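Local coordinates for protein beta-N-acetylhexosaminidase (Beutenbergia cavernae, PDB 5BU9) that probably hydrolyses terminal non-reducing N-acetyl-D-hexosamine residues from N-acetyl-beta-D-hexosaminides, as a member of glycosyl hydrolase family 3, at residues V37-L42 with P73-T78; L128-V133 with E180-H185; V270-Q275 with V298-S303; D283-A288 with A310-K315. One frame throughout, in Å; residues are numbered along the deposited sequence.

Overall arrangement
The four contacts follow the TIM barrel from its strands to its helical coat. Contacts 1 and 2 share one sheet: strand 75-82 neighbours strand 128-129, joined by Val76 O to Leu128 N and Thr78 O to Leu130 N, each 3.0 Å. Contact 1 also meets contact 3, where Phe41 CD2 lies 3.5 Å from Ser299 CB. Contact 3 joins the loops that lead into the helices of contact 4, and Val270 O probably accepts from Arg284 NH1 at 2.9 Å. Bound glycerol lies near the side chains of His185 (about 3 Å), Phe41 and Ser299 (about 5 Å each) and may mark a pocket. Contact 4 is peripheral, its centre about 24 Å from that of contact 2.

Contact 1. Residues V37-L42 with P73-T78; sequences VGNVFL and PLLVAT
Val40 packs its CG2 methyl against two residues of segment 73-78 at once, Leu74 and Val76. The methyl lies 4.0 Å from Leu74 CD1, and the two side chains slant across one another. On the same face Leu42 CD1 reaches Val76 CG1, and helices 26-35 and 50-61 close over this apolar patch. A beta-branched valine suits the place because its short, broad side chain fills the layer between strand and helix without a flexible tail.

Leu74 works at the edge where the strands begin. Its CG stands opposite the carbonyl carbon (chi1 -54°), which turns CD2 back over the loop to rest 3.2 Å from Gly38 O. Glycine there presents only backbone to the leucine methyl.

Leu75 lies on the other face, that of Phe41 and Ala77, its side chain running alongside Asn39 in the same direction. Leu75 CB is 3.2 Å from Asn39 OD1, an oxygen that takes only a weak bond from Leu75 N and has a stronger partner in Lys337. The backbone of Leu75 contributes more: its carbonyl oxygen receives Val40 N at 2.9 Å, almost straight at 170°. Ala77 N to Val40 O (3.0 Å) and Leu42 N to Ala77 O (2.9 Å) continue the parallel pairing. At the far end the Thr78 hydroxyl takes over, OG1 donating to Leu42 O at 2.8 Å.

Polar backbone atoms thus meet each other between the strands while hydrocarbon covers the Val40 face, so these neighbouring barrel strands can be buried with their peptide groups paired.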
loop_
_atom_site.group_PDB
_atom_site.type_symbol
_atom_site.label_atom_id
_atom_site.label_comp_id
_atom_site.label_asym_id
_atom_site.label_seq_id
_atom_site.Cartn_x
_atom_site.Cartn_y
_atom_site.Cartn_z
ATOM N N VAL A 37 -12.333 4.596 -10.984
ATOM C CA VAL A 37 -11.189 4.169 -10.167
ATOM C C VAL A 37 -9.877 4.332 -10.949
ATOM O O VAL A 37 -9.771 3.977 -12.139
ATOM C CB VAL A 37 -11.372 2.734 -9.681
ATOM C CG1 VAL A 37 -10.111 2.231 -8.983
ATOM C CG2 VAL A 37 -12.563 2.692 -8.729
ATOM N N GLY A 38 -8.884 4.904 -10.285
ATOM C CA GLY A 38 -7.704 5.393 -10.979
ATOM C C GLY A 38 -6.435 4.591 -10.759
ATOM O O GLY A 38 -5.384 4.913 -11.329
ATOM N N ASN A 39 -6.534 3.523 -9.962
ATOM C CA ASN A 39 -5.377 2.714 -9.644
ATOM C C ASN A 39 -5.795 1.260 -9.516
ATOM O O ASN A 39 -6.916 0.985 -9.119
ATOM C CB ASN A 39 -4.718 3.175 -8.346
ATOM C CG ASN A 39 -4.531 4.677 -8.285
ATOM O OD1 ASN A 39 -3.669 5.231 -8.956
ATOM N ND2 ASN A 39 -5.350 5.345 -7.472
ATOM N N VAL A 40 -4.882 0.340 -9.843
ATOM C CA VAL A 40 -5.163 -1.077 -9.736
ATOM C C VAL A 40 -4.059 -1.827 -9.007
ATOM O O VAL A 40 -2.937 -1.350 -8.845
ATOM C CB VAL A 40 -5.415 -1.700 -11.117
ATOM C CG1 VAL A 40 -6.642 -1.087 -11.750
ATOM C CG2 VAL A 40 -4.227 -1.481 -12.004
ATOM N N PHE A 41 -4.413 -3.018 -8.563
ATOM C CA PHE A 41 -3.531 -3.847 -7.793
ATOM C C PHE A 41 -3.677 -5.279 -8.301
ATOM O O PHE A 41 -4.783 -5.789 -8.382
ATOM C CB PHE A 41 -3.876 -3.764 -6.302
ATOM C CG PHE A 41 -3.173 -4.778 -5.474
ATOM C CD1 PHE A 41 -1.883 -4.546 -5.021
ATOM C CD2 PHE A 41 -3.780 -5.993 -5.170
ATOM C CE1 PHE A 41 -1.215 -5.513 -4.255
ATOM C CE2 PHE A 41 -3.130 -6.951 -4.401
ATOM C CZ PHE A 41 -1.832 -6.706 -3.950
ATOM N N LEU A 42 -2.578 -5.935 -8.634
ATOM C CA LEU A 42 -2.642 -7.347 -9.064
ATOM C C LEU A 42 -2.488 -8.292 -7.875
ATOM O O LEU A 42 -1.444 -8.277 -7.209
ATOM C CB LEU A 42 -1.564 -7.629 -10.119
ATOM C CG LEU A 42 -1.969 -7.288 -11.554
ATOM C CD1 LEU A 42 -2.129 -5.831 -11.778
ATOM C CD2 LEU A 42 -0.953 -7.862 -12.537
ATOM N N PRO A 73 -3.051 8.314 -15.926
ATOM C CA PRO A 73 -2.648 6.901 -15.997
ATOM C C PRO A 73 -2.819 6.181 -14.658
ATOM O O PRO A 73 -2.899 6.814 -13.618
ATOM C CB PRO A 73 -1.173 6.963 -16.433
ATOM C CG PRO A 73 -0.729 8.391 -16.176
ATOM C CD PRO A 73 -1.964 9.242 -16.295
ATOM N N LEU A 74 -2.920 4.859 -14.710
ATOM C CA LEU A 74 -3.033 4.030 -13.520
ATOM C C LEU A 74 -1.708 3.936 -12.777
ATOM O O LEU A 74 -0.651 3.834 -13.391
ATOM C CB LEU A 74 -3.491 2.615 -13.898
ATOM C CG LEU A 74 -4.777 2.455 -14.719
ATOM C CD1 LEU A 74 -5.057 0.979 -15.075
ATOM C CD2 LEU A 74 -5.941 3.092 -13.937
ATOM N N LEU A 75 -1.775 3.990 -11.453
ATOM C CA LEU A 75 -0.790 3.327 -10.625
ATOM C C LEU A 75 -1.133 1.821 -10.728
ATOM O O LEU A 75 -2.295 1.402 -10.539
ATOM C CB LEU A 75 -0.826 3.837 -9.175
ATOM C CG LEU A 75 -0.167 5.203 -8.989
ATOM C CD1 LEU A 75 -0.516 5.802 -7.640
ATOM C CD2 LEU A 75 1.356 5.115 -9.139
ATOM N N VAL A 76 -0.140 1.022 -11.105
ATOM C CA VAL A 76 -0.319 -0.417 -11.231
ATOM C C VAL A 76 0.599 -1.068 -10.205
ATOM O O VAL A 76 1.827 -1.057 -10.348
ATOM C CB VAL A 76 0.006 -0.922 -12.651
ATOM C CG1 VAL A 76 -0.366 -2.361 -12.757
ATOM C CG2 VAL A 76 -0.693 -0.093 -13.707
ATOM N N ALA A 77 -0.002 -1.607 -9.162
ATOM C CA ALA A 77 0.738 -2.098 -8.021
ATOM C C ALA A 77 0.619 -3.582 -7.919
ATOM O O ALA A 77 -0.354 -4.158 -8.415
ATOM C CB ALA A 77 0.197 -1.456 -6.725
ATOM N N THR A 78 1.579 -4.209 -7.245
ATOM C CA THR A 78 1.371 -5.578 -6.769
ATOM C C THR A 78 2.173 -5.750 -5.475
ATOM O O THR A 78 2.868 -4.830 -5.039
ATOM C CB THR A 78 1.757 -6.661 -7.829
ATOM O OG1 THR A 78 1.377 -7.947 -7.343
ATOM C CG2 THR A 78 3.240 -6.682 -8.078
#

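Contact 2. Residues L128-V133 with E180-H185; sequences LNLAPV and ETVIKH
Val182 CG2 meets both Leu128 and Leu130, and the tight part of the contact forms around this methyl. Leu128 CD1 and Leu130 CD2 each come within 3.7 Å of it, the first side chain crossing that of Val182 at about a right angle and the second running alongside it. Branched residues of different length fit together here, with Asn129 O also bordering the methyl. Beside them the strands pair in parallel, Asn129 N donating to Glu180 O at 2.8 Å and 175°.

Lys184 is gripped just as closely. Beyond CG its chain is fully extended, passing Val133 CG2 before NZ reaches Leu130 O at 2.6 Å, from 37° above the carbonyl plane. Glu81 forms a salt bridge with the same nitrogen.

The pairing is looser between these points. Leu130 is the centre of an inverse gamma turn, and the register slips by one residue before Val133. Val182 N is consequently divided between a weak bond to Asn129 O and a bent one to Ala131 O at 3.0 Å, while Lys184 N stretches 3.3 Å to Pro132 O. Cis peptides before Pro132 and His185 accompany this irregular course. At the more solvent-accessible end, CB of the Glu180 side chain meets Leu128 CD1, and the bent chain carries the carboxylate off to Arg175.

Lys184 NZ and His185 NE2 both hydrogen-bond glycerol, and His185 ND1 bonds Asp135. A Lys-His pair near the carboxyl end of a barrel strand is consistent with the sugar-binding pocket of family 3 glycosidases.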
loop_
_atom_site.group_PDB
_atom_site.type_symbol
_atom_site.label_atom_id
_atom_site.label_comp_id
_atom_site.label_asym_id
_atom_site.label_seq_id
_atom_site.Cartn_x
_atom_site.Cartn_y
_atom_site.Cartn_z
ATOM N N LEU A 128 4.286 0.307 -9.304
ATOM C CA LEU A 128 4.290 0.529 -7.867
ATOM C C LEU A 128 4.406 -0.804 -7.153
ATOM O O LEU A 128 3.645 -1.732 -7.443
ATOM C CB LEU A 128 3.028 1.279 -7.418
ATOM C CG LEU A 128 3.045 1.685 -5.947
ATOM C CD1 LEU A 128 4.205 2.675 -5.674
ATOM C CD2 LEU A 128 1.702 2.282 -5.544
ATOM N N ASN A 129 5.380 -0.908 -6.247
ATOM C CA ASN A 129 5.523 -2.104 -5.404
ATOM C C ASN A 129 5.021 -1.800 -3.988
ATOM O O ASN A 129 5.471 -0.839 -3.361
ATOM C CB ASN A 129 6.989 -2.569 -5.378
ATOM C CG ASN A 129 7.156 -4.013 -4.890
ATOM O OD1 ASN A 129 6.190 -4.679 -4.548
ATOM N ND2 ASN A 129 8.412 -4.503 -4.870
ATOM N N LEU A 130 4.092 -2.608 -3.482
ATOM C CA LEU A 130 3.687 -2.478 -2.078
ATOM C C LEU A 130 4.725 -3.205 -1.204
ATOM O O LEU A 130 4.501 -4.313 -0.679
ATOM C CB LEU A 130 2.253 -3.013 -1.851
ATOM C CG LEU A 130 1.166 -2.474 -2.789
ATOM C CD1 LEU A 130 -0.214 -2.869 -2.270
ATOM C CD2 LEU A 130 1.243 -0.955 -2.956
ATOM N N ALA A 131 5.867 -2.542 -1.055
ATOM C CA ALA A 131 7.049 -3.062 -0.360
ATOM C C ALA A 131 8.032 -1.896 -0.445
ATOM O O ALA A 131 7.861 -1.059 -1.303
ATOM C CB ALA A 131 7.596 -4.344 -1.053
ATOM N N PRO A 132 9.068 -1.831 0.410
ATOM C CA PRO A 132 9.492 -2.819 1.401
ATOM C C PRO A 132 8.748 -2.712 2.727
ATOM O O PRO A 132 8.284 -1.643 3.105
ATOM C CB PRO A 132 10.969 -2.483 1.594
ATOM C CG PRO A 132 10.994 -0.942 1.442
ATOM C CD PRO A 132 9.952 -0.641 0.400
ATOM N N VAL A 133 8.662 -3.834 3.426
ATOM C CA VAL A 133 8.262 -3.884 4.833
ATOM C C VAL A 133 9.302 -3.214 5.725
ATOM O O VAL A 133 10.442 -3.652 5.800
ATOM C CB VAL A 133 8.049 -5.339 5.274
ATOM C CG1 VAL A 133 7.924 -5.436 6.760
ATOM C CG2 VAL A 133 6.827 -5.925 4.596
ATOM N N GLU A 180 8.158 2.689 -8.139
ATOM C CA GLU A 180 8.095 3.327 -6.832
ATOM C C GLU A 180 7.740 2.301 -5.782
ATOM O O GLU A 180 7.183 1.253 -6.106
ATOM C CB GLU A 180 7.082 4.480 -6.815
ATOM C CG GLU A 180 7.709 5.842 -7.208
ATOM C CD GLU A 180 8.726 6.377 -6.178
ATOM O OE1 GLU A 180 9.286 7.479 -6.425
ATOM O OE2 GLU A 180 8.959 5.711 -5.127
ATOM N N THR A 181 8.061 2.606 -4.526
ATOM C CA THR A 181 7.786 1.686 -3.431
ATOM C C THR A 181 6.794 2.290 -2.429
ATOM O O THR A 181 6.552 3.499 -2.429
ATOM C CB THR A 181 9.078 1.307 -2.715
ATOM O OG1 THR A 181 9.868 2.488 -2.518
ATOM C CG2 THR A 181 9.874 0.297 -3.572
ATOM N N VAL A 182 6.185 1.428 -1.625
ATOM C CA VAL A 182 5.318 1.845 -0.532
ATOM C C VAL A 182 5.849 1.259 0.763
ATOM O O VAL A 182 5.796 0.057 0.938
ATOM C CB VAL A 182 3.898 1.376 -0.777
ATOM C CG1 VAL A 182 2.982 1.838 0.364
ATOM C CG2 VAL A 182 3.410 1.886 -2.166
ATOM N N ILE A 183 6.390 2.064 1.671
ATOM C CA ILE A 183 6.910 1.452 2.903
ATOM C C ILE A 183 5.710 1.092 3.790
ATOM O O ILE A 183 4.718 1.827 3.831
ATOM C CB ILE A 183 7.945 2.371 3.608
ATOM C CG1 ILE A 183 7.357 3.731 3.933
ATOM C CG2 ILE A 183 9.164 2.580 2.712
ATOM C CD1 ILE A 183 8.262 4.524 4.827
ATOM N N LYS A 184 5.760 -0.062 4.445
ATOM C CA LYS A 184 4.585 -0.576 5.175
ATOM C C LYS A 184 5.047 -1.352 6.431
ATOM O O LYS A 184 6.195 -1.805 6.460
ATOM C CB LYS A 184 3.758 -1.444 4.237
ATOM C CG LYS A 184 4.442 -2.733 3.759
ATOM C CD LYS A 184 3.552 -3.381 2.708
ATOM C CE LYS A 184 3.956 -4.802 2.416
ATOM N NZ LYS A 184 3.150 -5.424 1.288
ATOM N N HIS A 185 4.230 -1.480 7.479
ATOM C CA HIS A 185 2.897 -0.896 7.629
ATOM C C HIS A 185 2.882 0.039 8.832
ATOM O O HIS A 185 2.938 -0.416 9.968
ATOM C CB HIS A 185 1.822 -1.989 7.855
ATOM C CG HIS A 185 1.961 -3.193 6.979
ATOM N ND1 HIS A 185 3.009 -4.082 7.092
ATOM C CD2 HIS A 185 1.157 -3.681 6.000
ATOM C CE1 HIS A 185 2.853 -5.056 6.210
ATOM N NE2 HIS A 185 1.731 -4.843 5.539
#

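Contact 3. Residues V270-Q275 with V298-S303; sequences VSAAEQ and VSADPS
The Asp301 carboxylate, linked to Ser271 through a water, has its two oxygens differently occupied. That water gives one hydrogen to Asp301 OD2 at 2.6 Å and another to Ser271 O at 2.8 Å. Asp301 OD1 is met from above the plane by Ser303 N, 46° out of it, and on its syn side by Ser303 OG at 2.7 Å. The backbone bond makes an Asx turn, for which aspartate's short carboxylate is well suited.

The direct bond between the loops belongs to Ser271. With OG set between its own backbone N and carbonyl carbon (chi1 77°), the hydroxyl accepts Asp301 N at 2.7 Å. Asp269 OD1 is a further partner of that OG, so two hydrogen bonds hold the hydroxyl. Apolar contact is modest: Ser271 CB rests 3.7 Å from Val298 CG1, and the alanine methyls Ala272 CB and Ala300 CB approach to 3.9 Å. Small residues such as serine and alanine suit two loops this close.

Such loops, following strands 264-267 and 296-298 and leading into helices 281-291 and 305-318, are the beta-to-alpha connections that rim the mouth of a TIM barrel.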
loop_
_atom_site.group_PDB
_atom_site.type_symbol
_atom_site.label_atom_id
_atom_site.label_comp_id
_atom_site.label_asym_id
_atom_site.label_seq_id
_atom_site.Cartn_x
_atom_site.Cartn_y
_atom_site.Cartn_z
ATOM N N VAL A 270 -8.724 -2.875 2.945
ATOM C CA VAL A 270 -9.848 -2.791 3.886
ATOM C C VAL A 270 -11.061 -3.568 3.377
ATOM O O VAL A 270 -12.128 -3.543 3.997
ATOM C CB VAL A 270 -10.233 -1.333 4.165
ATOM C CG1 VAL A 270 -9.098 -0.637 4.927
ATOM C CG2 VAL A 270 -10.584 -0.590 2.836
ATOM N N SER A 271 -10.915 -4.226 2.231
ATOM C CA SER A 271 -12.043 -4.898 1.577
ATOM C C SER A 271 -12.514 -6.137 2.348
ATOM O O SER A 271 -13.713 -6.307 2.511
ATOM C CB SER A 271 -11.704 -5.278 0.118
ATOM O OG SER A 271 -10.871 -6.423 0.004
ATOM N N ALA A 272 -11.600 -7.002 2.810
ATOM C CA ALA A 272 -12.028 -8.248 3.451
ATOM C C ALA A 272 -11.347 -8.523 4.807
ATOM O O ALA A 272 -11.764 -9.423 5.546
ATOM C CB ALA A 272 -11.802 -9.430 2.497
ATOM N N ALA A 273 -10.305 -7.765 5.123
ATOM C CA ALA A 273 -9.601 -7.890 6.401
ATOM C C ALA A 273 -10.575 -7.844 7.591
ATOM O O ALA A 273 -11.343 -6.860 7.757
ATOM C CB ALA A 273 -8.551 -6.786 6.525
ATOM N N GLU A 274 -10.532 -8.893 8.401
ATOM C CA GLU A 274 -11.496 -9.086 9.464
ATOM C C GLU A 274 -11.481 -7.905 10.426
ATOM O O GLU A 274 -12.511 -7.539 10.947
ATOM C CB GLU A 274 -11.220 -10.379 10.232
ATOM C CG GLU A 274 -12.295 -10.750 11.247
ATOM C CD GLU A 274 -13.670 -11.035 10.601
ATOM O OE1 GLU A 274 -13.766 -11.168 9.341
ATOM O OE2 GLU A 274 -14.657 -11.124 11.366
ATOM N N GLN A 275 -10.312 -7.292 10.611
ATOM C CA GLN A 275 -10.139 -6.228 11.575
ATOM C C GLN A 275 -11.080 -5.040 11.296
ATOM O O GLN A 275 -11.457 -4.329 12.219
ATOM C CB GLN A 275 -8.692 -5.754 11.574
ATOM C CG GLN A 275 -8.469 -4.450 12.373
ATOM C CD GLN A 275 -8.232 -4.722 13.855
ATOM O OE1 GLN A 275 -8.499 -5.838 14.343
ATOM N NE2 GLN A 275 -7.704 -3.719 14.578
ATOM N N VAL A 298 -8.598 -1.587 -2.094
ATOM C CA VAL A 298 -9.732 -2.536 -2.119
ATOM C C VAL A 298 -9.323 -3.735 -2.989
ATOM O O VAL A 298 -9.739 -3.848 -4.129
ATOM C CB VAL A 298 -11.017 -1.845 -2.640
ATOM C CG1 VAL A 298 -12.233 -2.713 -2.431
ATOM C CG2 VAL A 298 -11.218 -0.510 -1.925
ATOM N N SER A 299 -8.480 -4.618 -2.448
ATOM C CA SER A 299 -7.801 -5.643 -3.246
ATOM C C SER A 299 -8.466 -7.016 -3.183
ATOM O O SER A 299 -8.896 -7.542 -4.209
ATOM C CB SER A 299 -6.345 -5.765 -2.797
ATOM O OG SER A 299 -6.253 -5.845 -1.371
ATOM N N ALA A 300 -8.554 -7.587 -1.980
ATOM C CA ALA A 300 -9.030 -8.961 -1.810
ATOM C C ALA A 300 -10.430 -9.103 -2.401
ATOM O O ALA A 300 -10.707 -10.046 -3.126
ATOM C CB ALA A 300 -9.018 -9.384 -0.286
ATOM N N ASP A 301 -11.318 -8.163 -2.077
ATOM C CA ASP A 301 -12.694 -8.254 -2.544
ATOM C C ASP A 301 -13.063 -7.004 -3.318
ATOM O O ASP A 301 -13.635 -6.081 -2.749
ATOM C CB ASP A 301 -13.645 -8.451 -1.363
ATOM C CG ASP A 301 -15.122 -8.505 -1.776
ATOM O OD1 ASP A 301 -15.410 -8.580 -2.993
ATOM O OD2 ASP A 301 -15.994 -8.493 -0.857
ATOM N N PRO A 302 -12.757 -6.984 -4.616
ATOM C CA PRO A 302 -13.023 -5.771 -5.401
ATOM C C PRO A 302 -14.528 -5.536 -5.629
ATOM O O PRO A 302 -14.905 -4.468 -6.091
ATOM C CB PRO A 302 -12.280 -6.017 -6.719
ATOM C CG PRO A 302 -12.096 -7.548 -6.802
ATOM C CD PRO A 302 -12.107 -8.070 -5.383
ATOM N N SER A 303 -15.390 -6.477 -5.260
ATOM C CA SER A 303 -16.819 -6.292 -5.555
ATOM C C SER A 303 -17.423 -5.138 -4.787
ATOM O O SER A 303 -18.481 -4.661 -5.166
ATOM C CB SER A 303 -17.649 -7.562 -5.276
ATOM O OG SER A 303 -17.787 -7.777 -3.880
HETATM O O HOH W 1 -15.586 -8.164 1.682
#

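Contact 4. Residues D283-A288 with A310-K315; sequences DRAILA and AAVVAK
Ile286 and Val312 mark the point where the two segments come closest, their CA atoms 6.2 Å apart. The axes of the segments 283-288 and 310-315 approach to 9.2 Å and cross at -52°, with their N-to-C directions broadly alike. This is the packing of successive helices on the outside of a TIM barrel: strand 296-298 lies between helix 281-291 and helix 305-318 in the chain, and the alpha-beta-alpha order brings the helices side by side.

No hydrogen bond links the segments, so the contact is mainly between apolar side chains. On its inner, buried side Ala285 CB meets Val312 CG2 at 3.7 Å. The single methyl of alanine allows the valine branch to come right up to the helix surface, and the rigid valine needs little reach to do so. Phe322 and Val326 of helix 320-336 also touch Val312, extending the apolar layer to a third helix.

Ile286 has the most surface covered by the other segment. Its CD1 lies 4.3 Å from Ala311 O, and CG1 is the same distance from Val312 CG2. CG1, CG2 and CD1 all pack against the stem of Lys315, a residue whose long aliphatic chain can cover an apolar neighbour. That stem runs out straight, then bends at the last torsion (chi4 73°), and NZ makes long, weak ion pairs with Glu290 and Asp319. The two side chains slant past each other, and Ile286 CG2 touches the lysine at two successive carbons, with Lys315 CD at 3.7 Å and Lys315 CE at 3.8 Å.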
loop_
_atom_site.group_PDB
_atom_site.type_symbol
_atom_site.label_atom_id
_atom_site.label_comp_id
_atom_site.label_asym_id
_atom_site.label_seq_id
_atom_site.Cartn_x
_atom_site.Cartn_y
_atom_site.Cartn_z
ATOM N N ASP A 283 -18.137 3.259 5.170
ATOM C CA ASP A 283 -17.444 3.892 6.320
ATOM C C ASP A 283 -15.943 3.620 6.351
ATOM O O ASP A 283 -15.174 4.491 6.774
ATOM C CB ASP A 283 -18.048 3.459 7.655
ATOM C CG ASP A 283 -19.405 4.100 7.908
ATOM O OD1 ASP A 283 -19.786 5.000 7.120
ATOM O OD2 ASP A 283 -20.082 3.701 8.880
ATOM N N ARG A 284 -15.509 2.443 5.908
ATOM C CA ARG A 284 -14.062 2.199 5.847
ATOM C C ARG A 284 -13.374 3.262 4.989
ATOM O O ARG A 284 -12.316 3.813 5.358
ATOM C CB ARG A 284 -13.756 0.813 5.284
ATOM C CG ARG A 284 -14.321 -0.299 6.102
ATOM C CD ARG A 284 -14.156 -1.616 5.417
ATOM N NE ARG A 284 -15.288 -2.453 5.791
ATOM C CZ ARG A 284 -15.664 -3.543 5.143
ATOM N NH1 ARG A 284 -14.970 -3.995 4.091
ATOM N NH2 ARG A 284 -16.737 -4.178 5.557
ATOM N N ALA A 285 -13.961 3.530 3.826
ATOM C CA ALA A 285 -13.354 4.473 2.908
ATOM C C ALA A 285 -13.381 5.890 3.512
ATOM O O ALA A 285 -12.375 6.621 3.503
ATOM C CB ALA A 285 -14.071 4.442 1.537
ATOM N N ILE A 286 -14.541 6.259 4.048
ATOM C CA ILE A 286 -14.747 7.600 4.569
ATOM C C ILE A 286 -13.822 7.852 5.762
ATOM O O ILE A 286 -13.152 8.893 5.809
ATOM C CB ILE A 286 -16.219 7.828 4.930
ATOM C CG1 ILE A 286 -17.028 8.009 3.644
ATOM C CG2 ILE A 286 -16.372 9.089 5.797
ATOM C CD1 ILE A 286 -18.515 7.859 3.842
ATOM N N LEU A 287 -13.757 6.904 6.702
ATOM C CA LEU A 287 -12.892 7.076 7.868
ATOM C C LEU A 287 -11.410 7.136 7.467
ATOM O O LEU A 287 -10.655 7.930 8.028
ATOM C CB LEU A 287 -13.113 5.961 8.897
ATOM C CG LEU A 287 -14.485 5.951 9.605
ATOM C CD1 LEU A 287 -14.623 4.677 10.364
ATOM C CD2 LEU A 287 -14.682 7.107 10.552
ATOM N N ALA A 288 -10.990 6.301 6.517
ATOM C CA ALA A 288 -9.596 6.320 6.060
ATOM C C ALA A 288 -9.236 7.725 5.520
ATOM O O ALA A 288 -8.262 8.345 5.940
ATOM C CB ALA A 288 -9.382 5.226 4.977
ATOM N N ALA A 310 -19.041 5.337 -4.489
ATOM C CA ALA A 310 -20.284 6.120 -4.567
ATOM C C ALA A 310 -20.529 6.842 -3.256
ATOM O O ALA A 310 -20.989 7.980 -3.241
ATOM C CB ALA A 310 -21.469 5.239 -4.901
ATOM N N ALA A 311 -20.224 6.164 -2.156
ATOM C CA ALA A 311 -20.406 6.762 -0.853
ATOM C C ALA A 311 -19.466 7.958 -0.670
ATOM O O ALA A 311 -19.867 8.956 -0.077
ATOM C CB ALA A 311 -20.176 5.746 0.224
ATOM N N VAL A 312 -18.225 7.850 -1.164
ATOM C CA VAL A 312 -17.255 8.926 -0.981
ATOM C C VAL A 312 -17.670 10.112 -1.850
ATOM O O VAL A 312 -17.611 11.248 -1.390
ATOM C CB VAL A 312 -15.810 8.483 -1.273
ATOM C CG1 VAL A 312 -14.869 9.686 -1.197
ATOM C CG2 VAL A 312 -15.365 7.439 -0.234
ATOM N N VAL A 313 -18.147 9.849 -3.070
ATOM C CA VAL A 313 -18.684 10.910 -3.921
ATOM C C VAL A 313 -19.852 11.597 -3.238
ATOM O O VAL A 313 -19.894 12.821 -3.158
ATOM C CB VAL A 313 -19.140 10.386 -5.308
ATOM C CG1 VAL A 313 -19.962 11.478 -6.039
ATOM C CG2 VAL A 313 -17.970 10.004 -6.135
ATOM N N ALA A 314 -20.808 10.815 -2.739
ATOM C CA ALA A 314 -22.014 11.415 -2.173
ATOM C C ALA A 314 -21.679 12.269 -0.951
ATOM O O ALA A 314 -22.268 13.336 -0.757
ATOM C CB ALA A 314 -23.034 10.349 -1.817
ATOM N N LYS A 315 -20.713 11.843 -0.137
ATOM C CA LYS A 315 -20.405 12.648 1.052
ATOM C C LYS A 315 -19.669 13.958 0.682
ATOM O O LYS A 315 -19.875 14.966 1.324
ATOM C CB LYS A 315 -19.597 11.842 2.058
ATOM C CG LYS A 315 -19.281 12.611 3.396
ATOM C CD LYS A 315 -18.466 11.759 4.327
ATOM C CE LYS A 315 -18.015 12.508 5.569
ATOM N NZ LYS A 315 -19.108 12.757 6.512
#